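Local coordinates for protein S-adenosylmethionine tRNA ribosyltransferase (Rhodococcus sp., PDB 2NS0) that is of unknown function but may be an S-adenosylmethionine tRNA ribosyltransferase, with a domain related to helix-turn-helix proteins, at residues A14-R19 against I77-T82. Numbering follows the deposited sequence.
Sequences ALLDAR and IRIRWT. With GOL (glycerol), chain C.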
# COMPACT_ATOMS: atom_id res chain seq x y z
N ALA A 14 -2.90 -0.89 -9.08
CA ALA A 14 -4.04 -0.37 -9.80
C ALA A 14 -4.44 0.98 -9.23
O ALA A 14 -4.75 1.90 -10.01
CB ALA A 14 -5.22 -1.33 -9.70
N LEU A 15 -4.49 1.10 -7.90
CA LEU A 15 -4.88 2.38 -7.30
C LEU A 15 -3.81 3.45 -7.55
O LEU A 15 -4.14 4.55 -7.92
CB LEU A 15 -5.17 2.26 -5.81
CG LEU A 15 -6.37 1.40 -5.41
CD1 LEU A 15 -6.44 1.20 -3.92
CD2 LEU A 15 -7.66 1.98 -5.92
N LEU A 16 -2.53 3.11 -7.37
CA LEU A 16 -1.45 4.08 -7.61
C LEU A 16 -1.44 4.50 -9.05
O LEU A 16 -1.29 5.71 -9.35
CB LEU A 16 -0.08 3.53 -7.21
CG LEU A 16 0.19 3.48 -5.71
CD1 LEU A 16 1.53 2.92 -5.42
CD2 LEU A 16 0.13 4.87 -5.10
N ASP A 17 -1.58 3.50 -9.93
CA ASP A 17 -1.57 3.74 -11.37
C ASP A 17 -2.64 4.76 -11.76
O ASP A 17 -2.42 5.54 -12.67
CB ASP A 17 -1.71 2.46 -12.21
CG ASP A 17 -1.33 2.66 -13.64
OD1 ASP A 17 -0.12 2.54 -13.96
OD2 ASP A 17 -2.20 2.98 -14.47
N ALA A 18 -3.79 4.78 -11.08
CA ALA A 18 -4.87 5.70 -11.47
C ALA A 18 -4.64 7.15 -10.98
O ALA A 18 -5.32 8.07 -11.40
CB ALA A 18 -6.22 5.18 -10.96
N ARG A 19 -3.66 7.35 -10.11
CA ARG A 19 -3.43 8.65 -9.48
C ARG A 19 -2.29 9.41 -10.15
O ARG A 19 -1.49 8.80 -10.89
CB ARG A 19 -3.16 8.45 -8.00
CG ARG A 19 -4.41 8.05 -7.24
CD ARG A 19 -4.34 8.46 -5.78
NE ARG A 19 -5.49 7.95 -5.03
CZ ARG A 19 -5.79 8.30 -3.79
NH1 ARG A 19 -5.03 9.20 -3.15
NH2 ARG A 19 -6.85 7.76 -3.20
N ILE A 77 0.14 5.61 7.34
CA ILE A 77 1.26 5.68 6.44
C ILE A 77 0.71 6.01 5.04
O ILE A 77 -0.50 5.88 4.79
CB ILE A 77 2.05 4.35 6.40
CG1 ILE A 77 1.10 3.17 5.98
CG2 ILE A 77 2.83 4.13 7.75
CD1 ILE A 77 1.72 1.79 5.67
N ARG A 78 1.61 6.42 4.15
CA ARG A 78 1.25 6.70 2.75
C ARG A 78 1.98 5.74 1.83
O ARG A 78 3.08 5.31 2.16
CB ARG A 78 1.66 8.13 2.37
CG ARG A 78 1.01 9.25 3.20
CD ARG A 78 -0.52 9.14 3.22
NE ARG A 78 -1.15 9.26 1.89
CZ ARG A 78 -2.47 9.22 1.72
NH1 ARG A 78 -3.27 9.06 2.76
NH2 ARG A 78 -3.02 9.33 0.52
N ILE A 79 1.38 5.39 0.68
CA ILE A 79 2.07 4.53 -0.32
C ILE A 79 2.16 5.25 -1.65
O ILE A 79 1.15 5.75 -2.12
CB ILE A 79 1.33 3.16 -0.53
CG1 ILE A 79 1.05 2.47 0.82
CG2 ILE A 79 2.09 2.25 -1.48
CD1 ILE A 79 -0.08 1.34 0.74
N ARG A 80 3.36 5.32 -2.23
CA ARG A 80 3.62 6.06 -3.48
C ARG A 80 4.51 5.22 -4.40
O ARG A 80 5.30 4.37 -3.93
CB ARG A 80 4.32 7.42 -3.19
CG ARG A 80 5.78 7.29 -2.72
CD ARG A 80 6.25 8.53 -1.99
NE ARG A 80 7.70 8.54 -1.82
CZ ARG A 80 8.41 9.50 -1.21
NH1 ARG A 80 7.84 10.60 -0.67
NH2 ARG A 80 9.72 9.34 -1.17
N TRP A 81 4.38 5.43 -5.70
CA TRP A 81 5.38 4.93 -6.66
C TRP A 81 6.74 5.49 -6.27
O TRP A 81 6.88 6.67 -5.92
CB TRP A 81 5.04 5.44 -8.05
CG TRP A 81 3.83 4.83 -8.73
CD1 TRP A 81 2.81 5.50 -9.36
CD2 TRP A 81 3.53 3.42 -8.87
NE1 TRP A 81 1.93 4.62 -9.89
CE2 TRP A 81 2.33 3.33 -9.60
CE3 TRP A 81 4.18 2.24 -8.46
CZ2 TRP A 81 1.75 2.08 -9.95
CZ3 TRP A 81 3.61 1.01 -8.79
CH2 TRP A 81 2.39 0.94 -9.53
N THR A 82 7.77 4.66 -6.34
CA THR A 82 9.14 5.16 -6.32
C THR A 82 9.36 6.06 -7.56
O THR A 82 8.92 5.72 -8.68
CB THR A 82 10.13 3.99 -6.35
OG1 THR A 82 9.84 3.13 -5.26
CG2 THR A 82 11.57 4.45 -6.21
C1 GOL C . -0.33 7.34 -12.32
O1 GOL C . 0.69 6.63 -11.63
C2 GOL C . -0.83 6.67 -13.60
O2 GOL C . 0.10 5.93 -14.41
C3 GOL C . -1.99 7.34 -14.36
O3 GOL C . -2.52 8.54 -13.83
O HOH W 1 -5.82 8.35 -0.13
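L16 lies against the indole of W81, and these two residues carry most of this contact between a helix end and an edge strand. The CB of L16 sits over one face of the ring in a CH-pi contact, 3.4 Å from CE2 of W81. CG stands anti to the carbonyl carbon (chi1 -76°), which sends the two methyls on to the strand backbone. CD2 of L16 meets the carbonyl O of I79 at 3.3 Å. CD1 of L16 packs against CG2 of I79 at 4.0 Å. L16 and I79 are both buried on this side.

The other parts are looser. The backbone N of D17 comes to 3.6 Å from CZ2 of W81, while its CB stays at 4.2 Å from that atom. A glycerol, probably from the crystallisation liquor, lies at the indole edge. Its fit is doubtful, because its carbons crowd O of D17 and O of R19, and so is its weak bond from NE1 of W81. In one of two conformers of R19, a water accepts from NH1 of R19 and NH2 of R78; this bridge is doubtful. NE of R78 makes a hydrogen bond with OG of S24.

The contact sets the C-terminal end of helix 5-18 across strand 78-81, at 67° between the segment axes. I12 of that helix also touches I79, and I25 touches L16. The strand pairs antiparallel with strand 59-63.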